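Local coordinates for capsular polysaccharide biosynthesis protein (Burkholderia pseudomallei, PDB 4BQN) that binds coenzyme A and is probably an acetyltransferase acting in the biosynthesis of the capsular polysaccharide, at residues A[42-47]-A[71-76]; A[99-104]-A[197-202]; A[111-116]-A[278-283]. The protein carries 1 engineered substitution. One frame throughout, in Å; residues are numbered along the deposited sequence.

Contact 1 (A[42-47]-A[71-76]). With COA (coenzyme A), chain C.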
# COMPACT_ATOMS: atom_id res chain seq x y z
N PHE A 42 1.65 -12.20 4.01
CA PHE A 42 2.24 -12.67 2.77
C PHE A 42 3.44 -13.59 2.98
O PHE A 42 3.87 -14.25 2.03
CB PHE A 42 2.64 -11.50 1.86
CG PHE A 42 3.79 -10.69 2.37
CD1 PHE A 42 3.59 -9.66 3.29
CD2 PHE A 42 5.09 -10.93 1.92
CE1 PHE A 42 4.65 -8.89 3.76
CE2 PHE A 42 6.16 -10.18 2.40
CZ PHE A 42 5.94 -9.16 3.32
N VAL A 43 3.96 -13.63 4.21
CA VAL A 43 5.16 -14.40 4.44
C VAL A 43 5.05 -15.47 5.52
O VAL A 43 5.79 -16.44 5.47
CB VAL A 43 6.38 -13.48 4.63
CG1 VAL A 43 6.35 -12.83 5.99
CG2 VAL A 43 7.69 -14.22 4.36
N ALA A 44 4.09 -15.35 6.44
CA ALA A 44 3.95 -16.34 7.51
C ALA A 44 3.85 -17.74 6.93
O ALA A 44 3.09 -17.97 6.00
CB ALA A 44 2.72 -16.05 8.36
N SER A 45 4.61 -18.67 7.50
CA SER A 45 4.46 -20.07 7.11
C SER A 45 3.30 -20.69 7.89
O SER A 45 2.81 -20.11 8.88
CB SER A 45 5.73 -20.85 7.42
OG SER A 45 5.86 -20.96 8.84
N GLU A 46 2.87 -21.87 7.47
CA GLU A 46 1.82 -22.55 8.19
C GLU A 46 2.23 -22.89 9.61
O GLU A 46 1.43 -22.74 10.54
CB GLU A 46 1.37 -23.79 7.43
CG GLU A 46 0.08 -24.37 7.97
CD GLU A 46 -0.42 -25.52 7.12
OE1 GLU A 46 0.21 -25.85 6.09
OE2 GLU A 46 -1.47 -26.09 7.50
N GLU A 47 3.48 -23.31 9.78
CA GLU A 47 3.98 -23.62 11.10
C GLU A 47 3.94 -22.37 11.98
O GLU A 47 3.53 -22.43 13.15
CB GLU A 47 5.39 -24.21 11.01
CG GLU A 47 5.46 -25.62 10.44
CD GLU A 47 5.13 -25.71 8.96
OE1 GLU A 47 5.41 -24.75 8.20
OE2 GLU A 47 4.59 -26.76 8.53
N GLY A 71 -10.02 -16.04 1.50
CA GLY A 71 -9.65 -16.41 0.14
C GLY A 71 -8.20 -16.12 -0.23
O GLY A 71 -7.69 -16.70 -1.19
N TYR A 72 -7.53 -15.26 0.53
CA TYR A 72 -6.16 -14.89 0.23
C TYR A 72 -5.21 -16.10 0.26
O TYR A 72 -4.59 -16.45 -0.75
CB TYR A 72 -5.68 -13.80 1.20
CG TYR A 72 -4.21 -13.44 1.08
CD1 TYR A 72 -3.66 -13.06 -0.16
CD2 TYR A 72 -3.38 -13.51 2.19
CE1 TYR A 72 -2.31 -12.74 -0.27
CE2 TYR A 72 -2.04 -13.19 2.08
CZ TYR A 72 -1.52 -12.81 0.86
OH TYR A 72 -0.20 -12.49 0.75
N ARG A 73 -5.12 -16.75 1.42
CA ARG A 73 -4.21 -17.91 1.57
C ARG A 73 -4.86 -19.06 2.34
O ARG A 73 -4.22 -20.09 2.57
CB ARG A 73 -2.91 -17.52 2.27
CG ARG A 73 -1.95 -16.75 1.38
CD ARG A 73 -0.66 -16.41 2.13
NE ARG A 73 0.10 -17.62 2.43
CZ ARG A 73 1.03 -17.73 3.39
NH1 ARG A 73 1.33 -16.69 4.16
NH2 ARG A 73 1.67 -18.88 3.57
N GLY A 74 -6.11 -18.87 2.76
CA GLY A 74 -6.80 -19.86 3.57
C GLY A 74 -7.25 -19.30 4.90
O GLY A 74 -6.77 -18.26 5.35
N GLU A 75 -8.16 -20.01 5.55
CA GLU A 75 -8.70 -19.59 6.84
C GLU A 75 -7.63 -19.24 7.88
O GLU A 75 -7.82 -18.28 8.64
CB GLU A 75 -9.61 -20.67 7.40
CG GLU A 75 -10.33 -20.26 8.68
CD GLU A 75 -11.25 -21.32 9.21
OE1 GLU A 75 -10.89 -22.51 9.16
OE2 GLU A 75 -12.33 -20.95 9.71
N LYS A 76 -6.54 -20.00 7.93
CA LYS A 76 -5.55 -19.83 9.00
C LYS A 76 -4.92 -18.43 9.03
O LYS A 76 -4.45 -18.00 10.08
CB LYS A 76 -4.44 -20.89 8.91
CG LYS A 76 -4.90 -22.30 9.23
CD LYS A 76 -3.71 -23.25 9.18
CE LYS A 76 -4.10 -24.62 9.69
NZ LYS A 76 -2.87 -25.44 9.81
N1A COA C . -7.86 0.22 -4.11
C2A COA C . -7.63 -0.66 -5.12
N3A COA C . -7.18 -1.91 -4.90
C4A COA C . -6.98 -2.33 -3.63
C5A COA C . -7.22 -1.44 -2.50
C6A COA C . -7.69 -0.09 -2.81
N6A COA C . -7.92 0.79 -1.81
N7A COA C . -6.93 -2.10 -1.36
C8A COA C . -6.54 -3.35 -1.73
N9A COA C . -6.55 -3.47 -3.08
C1B COA C . -6.25 -4.65 -3.89
C2B COA C . -5.17 -5.57 -3.35
O2B COA C . -3.88 -5.13 -3.78
C3B COA C . -5.60 -6.89 -3.97
O3B COA C . -5.21 -6.84 -5.36
P3B COA C . -5.23 -8.14 -6.30
O7A COA C . -4.58 -7.66 -7.57
O8A COA C . -4.40 -9.16 -5.56
O9A COA C . -6.68 -8.54 -6.46
C4B COA C . -7.13 -6.82 -3.90
O4B COA C . -7.46 -5.43 -3.85
C5B COA C . -7.74 -7.54 -2.70
O5B COA C . -7.13 -7.00 -1.53
P1A COA C . -7.98 -6.60 -0.25
O1A COA C . -7.02 -5.94 0.69
O2A COA C . -9.21 -5.84 -0.64
O3A COA C . -8.51 -7.97 0.39
P2A COA C . -7.82 -9.32 0.94
O4A COA C . -8.25 -10.44 0.03
O5A COA C . -8.23 -9.40 2.39
O6A COA C . -6.25 -9.13 0.81
CBP COA C . -3.99 -8.39 1.15
CCP COA C . -5.39 -8.46 1.76
CDP COA C . -3.04 -7.68 2.11
CEP COA C . -3.48 -9.81 0.98
CAP COA C . -4.11 -7.64 -0.21
OAP COA C . -4.40 -6.26 0.02
C9P COA C . -2.93 -7.73 -1.16
O9P COA C . -2.81 -8.68 -1.92
N8P COA C . -2.06 -6.70 -1.20
C7P COA C . -0.94 -6.67 -2.13
C6P COA C . 0.22 -7.58 -1.77
C5P COA C . 0.76 -7.15 -0.44
O5P COA C . 0.34 -7.63 0.60
N4P COA C . 1.71 -6.23 -0.48
C3P COA C . 2.32 -5.71 0.71
C2P COA C . 2.15 -4.21 0.76
S1P COA C . 2.35 -3.70 2.42
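On the rim of the coenzyme A pocket, near the pantetheine arm, Tyr72 reaches across to Phe42 while its neighbour Arg73 takes hold of the backbone at Ala44. The Tyr72 ring carries the cofactor on one face: CEP of coenzyme A, 3.4 Å from CE1 of Tyr72, is a methyl packed over the centre of the ring face. The CG methylene of Arg73 lies against the other face. With CG of Tyr72 trans to its backbone N (chi1 174°), the hydroxyl is carried to Phe42, whose CA and CB both lie 3.2 Å from OH of Tyr72.

Arg73 approaches end-on. NH1 and NH2 of Arg73 both donate to Ala44 O, at 2.8 and 3.0 Å, and the oxygen lies close to the guanidinium plane. NH1 of Arg73 meets a lone pair of Ala44 O in the carbonyl plane, whereas NH2 comes almost straight on to the C=O. NH1 also bonds Cys41 O, and Tyr77 makes a cation-pi contact with the same group, so the guanidinium is fixed from several directions.

Farther out, the extended chains of Glu46 and Lys76 meet in a salt bridge, OE2 to NZ 2.8 Å, through the anti lone pair of the carboxylate; Asp50 is a second partner for NZ. Ser45 occupies the N-cap of helix 46-56. The contact joins the start of that helix to helix 70-73, whose Tyr72 lies against the cofactor, and to the turn after it, at the edge of a coenzyme A site.

Contact 2 (A[99-104]-A[197-202]). With COA (coenzyme A), chain C.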
# COMPACT_ATOMS: atom_id res chain seq x y z
N HIS A 99 -3.95 1.82 0.73
CA HIS A 99 -3.66 1.63 -0.69
C HIS A 99 -4.18 2.88 -1.39
O HIS A 99 -5.30 3.33 -1.12
CB HIS A 99 -4.33 0.34 -1.18
CG HIS A 99 -4.18 0.06 -2.64
ND1 HIS A 99 -3.50 -1.04 -3.12
CD2 HIS A 99 -4.66 0.72 -3.72
CE1 HIS A 99 -3.58 -1.05 -4.44
NE2 HIS A 99 -4.27 0.01 -4.83
N TRP A 100 -3.35 3.45 -2.25
CA TRP A 100 -3.68 4.72 -2.89
C TRP A 100 -2.91 4.83 -4.19
O TRP A 100 -1.67 4.91 -4.16
CB TRP A 100 -3.30 5.87 -1.96
CG TRP A 100 -3.67 7.22 -2.44
CD1 TRP A 100 -2.88 8.12 -3.11
CD2 TRP A 100 -4.94 7.87 -2.24
NE1 TRP A 100 -3.58 9.29 -3.35
CE2 TRP A 100 -4.85 9.15 -2.83
CE3 TRP A 100 -6.14 7.49 -1.62
CZ2 TRP A 100 -5.91 10.06 -2.81
CZ3 TRP A 100 -7.19 8.40 -1.59
CH2 TRP A 100 -7.07 9.66 -2.20
N GLU A 101 -3.62 4.85 -5.31
CA GLU A 101 -2.99 4.89 -6.65
C GLU A 101 -2.84 6.32 -7.18
O GLU A 101 -2.42 6.51 -8.31
CB GLU A 101 -3.78 4.01 -7.63
CG GLU A 101 -3.73 2.55 -7.21
CD GLU A 101 -4.64 1.67 -8.02
OE1 GLU A 101 -4.94 2.02 -9.18
OE2 GLU A 101 -5.05 0.63 -7.47
N GLY A 102 -3.19 7.32 -6.38
CA GLY A 102 -3.28 8.67 -6.90
C GLY A 102 -1.98 9.28 -7.36
O GLY A 102 -1.99 10.13 -8.24
N TYR A 103 -0.84 8.87 -6.81
CA TYR A 103 0.43 9.41 -7.31
C TYR A 103 0.88 8.73 -8.59
O TYR A 103 1.54 9.35 -9.43
CB TYR A 103 1.54 9.26 -6.28
CG TYR A 103 1.25 9.99 -5.00
CD1 TYR A 103 1.34 11.38 -4.92
CD2 TYR A 103 0.92 9.28 -3.84
CE1 TYR A 103 1.07 12.05 -3.73
CE2 TYR A 103 0.65 9.94 -2.65
CZ TYR A 103 0.74 11.32 -2.60
OH TYR A 103 0.49 11.94 -1.41
N HIS A 104 0.57 7.43 -8.70
CA HIS A 104 1.14 6.59 -9.76
C HIS A 104 0.00 5.81 -10.40
O HIS A 104 -0.12 4.59 -10.23
CB HIS A 104 2.22 5.63 -9.20
CG HIS A 104 3.00 6.20 -8.06
ND1 HIS A 104 2.85 5.74 -6.77
CD2 HIS A 104 3.94 7.18 -8.01
CE1 HIS A 104 3.66 6.42 -5.97
NE2 HIS A 104 4.34 7.30 -6.70
N TYR A 197 5.01 5.97 -1.24
CA TYR A 197 6.11 5.69 -2.18
C TYR A 197 5.68 4.74 -3.31
O TYR A 197 6.20 4.80 -4.44
CB TYR A 197 7.26 5.04 -1.43
CG TYR A 197 8.02 5.95 -0.51
CD1 TYR A 197 8.56 7.16 -0.96
CD2 TYR A 197 8.25 5.58 0.82
CE1 TYR A 197 9.28 7.99 -0.12
CE2 TYR A 197 8.98 6.41 1.68
CZ TYR A 197 9.50 7.61 1.21
OH TYR A 197 10.23 8.45 2.02
N THR A 198 4.76 3.83 -3.00
CA THR A 198 4.08 2.98 -3.97
C THR A 198 2.65 2.90 -3.50
O THR A 198 2.34 3.34 -2.36
CB THR A 198 4.62 1.54 -4.01
OG1 THR A 198 4.15 0.87 -2.84
CG2 THR A 198 6.16 1.51 -4.04
N MET A 199 1.75 2.36 -4.33
CA MET A 199 0.34 2.30 -3.99
C MET A 199 0.07 1.73 -2.61
O MET A 199 -0.94 2.05 -1.99
CB MET A 199 -0.43 1.49 -5.03
CG MET A 199 -0.02 0.04 -5.17
SD MET A 199 -0.82 -0.65 -6.63
CE MET A 199 -0.49 -2.39 -6.40
N ASN A 200 0.94 0.83 -2.13
CA ASN A 200 0.68 0.19 -0.83
C ASN A 200 1.85 0.31 0.15
O ASN A 200 1.91 -0.41 1.16
CB ASN A 200 0.21 -1.26 -1.03
CG ASN A 200 1.19 -2.06 -1.87
OD1 ASN A 200 2.37 -1.76 -1.87
ND2 ASN A 200 0.69 -3.05 -2.62
N HIS A 201 2.74 1.27 -0.11
CA HIS A 201 3.82 1.59 0.83
C HIS A 201 3.75 3.04 1.28
O HIS A 201 4.33 3.93 0.65
CB HIS A 201 5.20 1.33 0.21
CG HIS A 201 5.55 -0.12 0.06
ND1 HIS A 201 6.74 -0.53 -0.50
CD2 HIS A 201 4.88 -1.26 0.38
CE1 HIS A 201 6.80 -1.85 -0.50
NE2 HIS A 201 5.69 -2.32 0.04
N PRO A 202 3.03 3.30 2.38
CA PRO A 202 3.01 4.63 3.00
C PRO A 202 4.40 5.15 3.31
O PRO A 202 5.29 4.39 3.70
CB PRO A 202 2.23 4.39 4.30
CG PRO A 202 1.31 3.26 3.94
CD PRO A 202 2.10 2.36 3.04
N1A COA C . -7.86 0.22 -4.11
C2A COA C . -7.63 -0.66 -5.12
N3A COA C . -7.18 -1.91 -4.90
C4A COA C . -6.98 -2.33 -3.63
C5A COA C . -7.22 -1.44 -2.50
C6A COA C . -7.69 -0.09 -2.81
N6A COA C . -7.92 0.79 -1.81
N7A COA C . -6.93 -2.10 -1.36
C8A COA C . -6.54 -3.35 -1.73
N9A COA C . -6.55 -3.47 -3.08
C1B COA C . -6.25 -4.65 -3.89
C2B COA C . -5.17 -5.57 -3.35
O2B COA C . -3.88 -5.13 -3.78
C3B COA C . -5.60 -6.89 -3.97
O3B COA C . -5.21 -6.84 -5.36
P3B COA C . -5.23 -8.14 -6.30
O7A COA C . -4.58 -7.66 -7.57
O8A COA C . -4.40 -9.16 -5.56
O9A COA C . -6.68 -8.54 -6.46
C4B COA C . -7.13 -6.82 -3.90
O4B COA C . -7.46 -5.43 -3.85
C5B COA C . -7.74 -7.54 -2.70
O5B COA C . -7.13 -7.00 -1.53
P1A COA C . -7.98 -6.60 -0.25
O1A COA C . -7.02 -5.94 0.69
O2A COA C . -9.21 -5.84 -0.64
O3A COA C . -8.51 -7.97 0.39
P2A COA C . -7.82 -9.32 0.94
O4A COA C . -8.25 -10.44 0.03
O5A COA C . -8.23 -9.40 2.39
O6A COA C . -6.25 -9.13 0.81
CBP COA C . -3.99 -8.39 1.15
CCP COA C . -5.39 -8.46 1.76
CDP COA C . -3.04 -7.68 2.11
CEP COA C . -3.48 -9.81 0.98
CAP COA C . -4.11 -7.64 -0.21
OAP COA C . -4.40 -6.26 0.02
C9P COA C . -2.93 -7.73 -1.16
O9P COA C . -2.81 -8.68 -1.92
N8P COA C . -2.06 -6.70 -1.20
C7P COA C . -0.94 -6.67 -2.13
C6P COA C . 0.22 -7.58 -1.77
C5P COA C . 0.76 -7.15 -0.44
O5P COA C . 0.34 -7.63 0.60
N4P COA C . 1.71 -6.23 -0.48
C3P COA C . 2.32 -5.71 0.71
C2P COA C . 2.15 -4.21 0.76
S1P COA C . 2.35 -3.70 2.42
O HOH W 1 -2.27 -3.37 -2.47
O HOH W 2 2.35 2.83 -7.01
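His99 and Met199 meet deep in the chain, in the coenzyme A pocket, where the loop 99-104 lies against the type I turn from Thr198 to His201; His99 and Asn200 are both coenzyme A-binding residues. One backbone hydrogen bond joins the two segments: Trp100 N donates to Met199 O at 2.8 Å, on a lone pair in the carbonyl plane. The same oxygen receives a CA-H...O contact from His99 CA, and Met199 CA returns one to Trp100 O.

The ring contacts centre on His99, which is sandwiched. The adenine of coenzyme A covers one face, with C6A 3.3 Å from CD2 of His99, and CB of Met199 lies over the other in a CH-pi contact, 4.2 Å from the centroid. Beyond CB the methionine runs alongside the imidazole, and SD of Met199 approaches CE1 of His99 obliquely at 3.5 Å. The trans chi1 of His99 (177°) carries the ring out between these two layers. At the cofactor's thiol end, CG of Asn200 lies 3.5 Å from C2P of coenzyme A.

Polar bonds fix the imidazole's rotation. NE2 of His99 donates to Glu101 OE2 at 2.8 Å, nearly straight (173°) and in the ring plane, while Arg299 forms a salt bridge with OE1 of that carboxylate. A water 2.7 Å from ND1 of His99 also bonds ND2 of Asn200 and the ribose hydroxyl O2B, tying protein to cofactor; Tyr120 OH bonds OD1 of the same amide. A second water, 2.8 Å from Met199 N, spans to ND1 of His104. Thr198 OG1 accepts from Asn200 N in an ST turn.

Around this core, Trp100 packs on Cys160, Val161 and Leu164 of helix 153-167, Glu101 touches Trp159 of that helix, and Met199 leans on Asn108 of strand 107-108, while the short, weakly bonded strand 201-202 begins as the turn ends.

Contact 3 (A[111-116]-A[278-283])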
# COMPACT_ATOMS: atom_id res chain seq x y z
N TYR A 111 -0.88 -9.60 -12.00
CA TYR A 111 -1.90 -10.61 -11.73
C TYR A 111 -1.87 -11.56 -12.92
O TYR A 111 -1.94 -11.12 -14.07
CB TYR A 111 -3.30 -10.00 -11.60
CG TYR A 111 -4.41 -11.05 -11.52
CD1 TYR A 111 -4.99 -11.59 -12.67
CD2 TYR A 111 -4.84 -11.51 -10.28
CE1 TYR A 111 -5.99 -12.56 -12.58
CE2 TYR A 111 -5.83 -12.48 -10.18
CZ TYR A 111 -6.40 -12.99 -11.34
OH TYR A 111 -7.39 -13.95 -11.24
N GLY A 112 -1.77 -12.85 -12.65
CA GLY A 112 -1.72 -13.86 -13.72
C GLY A 112 -0.43 -13.90 -14.52
O GLY A 112 -0.35 -14.61 -15.52
N LEU A 113 0.54 -13.11 -14.08
CA LEU A 113 1.87 -12.99 -14.69
C LEU A 113 2.88 -13.31 -13.62
O LEU A 113 2.56 -13.27 -12.43
CB LEU A 113 2.09 -11.55 -15.20
CG LEU A 113 1.18 -11.07 -16.33
CD1 LEU A 113 1.30 -9.57 -16.51
CD2 LEU A 113 1.48 -11.80 -17.63
N PRO A 114 4.11 -13.65 -14.03
CA PRO A 114 5.10 -13.99 -13.01
C PRO A 114 5.31 -12.84 -12.04
O PRO A 114 5.19 -11.66 -12.43
CB PRO A 114 6.38 -14.21 -13.83
CG PRO A 114 5.91 -14.52 -15.21
CD PRO A 114 4.65 -13.74 -15.40
N PRO A 115 5.63 -13.15 -10.78
CA PRO A 115 5.95 -12.08 -9.84
C PRO A 115 7.12 -11.26 -10.38
O PRO A 115 8.07 -11.80 -10.96
CB PRO A 115 6.36 -12.83 -8.57
CG PRO A 115 5.73 -14.17 -8.70
CD PRO A 115 5.77 -14.48 -10.17
N HIS A 116 7.05 -9.95 -10.20
CA HIS A 116 8.13 -9.08 -10.63
C HIS A 116 9.07 -8.90 -9.45
O HIS A 116 8.61 -8.69 -8.32
CB HIS A 116 7.57 -7.72 -11.10
CG HIS A 116 8.59 -6.87 -11.77
ND1 HIS A 116 9.60 -6.23 -11.08
CD2 HIS A 116 8.78 -6.59 -13.08
CE1 HIS A 116 10.37 -5.58 -11.94
NE2 HIS A 116 9.89 -5.78 -13.16
N GLU A 278 10.30 -4.68 -21.87
CA GLU A 278 11.02 -5.93 -22.06
C GLU A 278 10.45 -7.03 -21.17
O GLU A 278 10.31 -8.18 -21.60
CB GLU A 278 12.51 -5.71 -21.81
CG GLU A 278 13.12 -4.83 -22.90
CD GLU A 278 14.41 -4.13 -22.53
OE1 GLU A 278 14.94 -4.33 -21.42
OE2 GLU A 278 14.91 -3.36 -23.38
N TRP A 279 10.06 -6.67 -19.95
CA TRP A 279 9.49 -7.62 -19.01
C TRP A 279 8.15 -8.16 -19.53
O TRP A 279 7.95 -9.37 -19.59
CB TRP A 279 9.35 -6.98 -17.62
CG TRP A 279 8.99 -7.97 -16.56
CD1 TRP A 279 9.86 -8.72 -15.81
CD2 TRP A 279 7.67 -8.32 -16.12
NE1 TRP A 279 9.16 -9.53 -14.94
CE2 TRP A 279 7.82 -9.29 -15.10
CE3 TRP A 279 6.38 -7.90 -16.47
CZ2 TRP A 279 6.73 -9.87 -14.45
CZ3 TRP A 279 5.28 -8.49 -15.81
CH2 TRP A 279 5.47 -9.46 -14.82
N PHE A 280 7.25 -7.26 -19.94
CA PHE A 280 5.96 -7.71 -20.46
C PHE A 280 6.10 -8.53 -21.75
O PHE A 280 5.31 -9.47 -21.96
CB PHE A 280 5.02 -6.55 -20.69
CG PHE A 280 4.43 -5.97 -19.43
CD1 PHE A 280 3.53 -6.71 -18.66
CD2 PHE A 280 4.78 -4.68 -19.02
CE1 PHE A 280 2.98 -6.17 -17.50
CE2 PHE A 280 4.22 -4.14 -17.87
CZ PHE A 280 3.32 -4.88 -17.11
N GLU A 281 7.07 -8.17 -22.60
CA GLU A 281 7.24 -8.87 -23.87
C GLU A 281 7.70 -10.33 -23.67
O GLU A 281 7.56 -11.15 -24.56
CB GLU A 281 8.12 -8.04 -24.83
CG GLU A 281 7.39 -6.82 -25.41
CD GLU A 281 8.31 -5.70 -25.92
OE1 GLU A 281 9.52 -5.95 -26.11
OE2 GLU A 281 7.82 -4.56 -26.14
N ARG A 282 8.21 -10.65 -22.47
CA ARG A 282 8.61 -12.03 -22.15
C ARG A 282 7.43 -12.94 -21.82
O ARG A 282 7.54 -14.16 -21.91
CB ARG A 282 9.64 -12.06 -21.02
CG ARG A 282 10.96 -11.40 -21.39
CD ARG A 282 11.96 -11.40 -20.25
NE ARG A 282 13.07 -10.48 -20.53
CZ ARG A 282 13.37 -9.39 -19.82
NH1 ARG A 282 12.68 -9.08 -18.73
NH2 ARG A 282 14.38 -8.63 -20.18
N SER A 283 6.30 -12.36 -21.43
CA SER A 283 5.12 -13.14 -21.07
C SER A 283 4.20 -13.34 -22.28
O SER A 283 4.29 -12.59 -23.25
CB SER A 283 4.35 -12.43 -19.93
OG SER A 283 4.99 -12.65 -18.69
O HOH W 3 9.65 -11.81 -13.21
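Leu113 sets its branched end against Trp279, Phe280 and Ser283, where the loop between strands 107-108 and 121-122, a two-stranded antiparallel sheet, packs on the C-terminal end of helix 269-281. CD1 of Leu113 meets the edge of Phe280 at CE1, 3.9 Å away and near the ring plane, and CD2 of Leu113 lies 3.7 Å from CB of Ser283. The chi2 of Leu113 (167°) divides the two methyls between these neighbours, while CB rests near CH2 of the indole. The leucine is also in touch with Asp287 and Phe291 of helix 285-296.

Pro114 follows, its ring carbon CD 3.5 Å from OG of Ser283. The carbonyl oxygen of Pro114 closely approaches the edge of the indole in the ring plane, 3.1 Å from CZ2 and 3.3 Å from CH2 of Trp279.

Pro115 takes part through its carbonyl: a water donates to Pro115 O and accepts from NE1 of Trp279, so the indole N-H, the polar atom of a largely apolar side chain, is satisfied through a bridge.

His116 ends the run. Its ring, set by a trans chi1 (-170°) and bonded at ND1 to Glu118 N, brings an edge to the indole face, an edge-to-face pair with planes at 51° and the centroids of the His116 ring and the five-membered ring of Trp279 4.4 Å apart. CD2 of His116 makes the touch, 3.5 Å from NE1 of Trp279.

Contact 1 closes before contact 2 opens, whereas the segments of contacts 2 and 3 alternate: 99-104, 111-116, 197-202, 278-283. The centres of the three contacts stand about 24 Å (1 to 2), 24 Å (1 to 3) and 21 Å (2 to 3) apart, and none touches another. Coenzyme A is what contacts 1 and 2 share: contact 1 meets a methyl in the middle of the pantetheine arm, while contact 2 meets the adenine and the thiol end. Strand 107-108 follows 99-104 and precedes 111-116, leading from the buried contact 2 to the surface contact 3. Contact 3 lies off the pocket and joins the loop after strand 107-108 to helix 269-281, next to helix 285-296, which carries Arg294, a cofactor ligand.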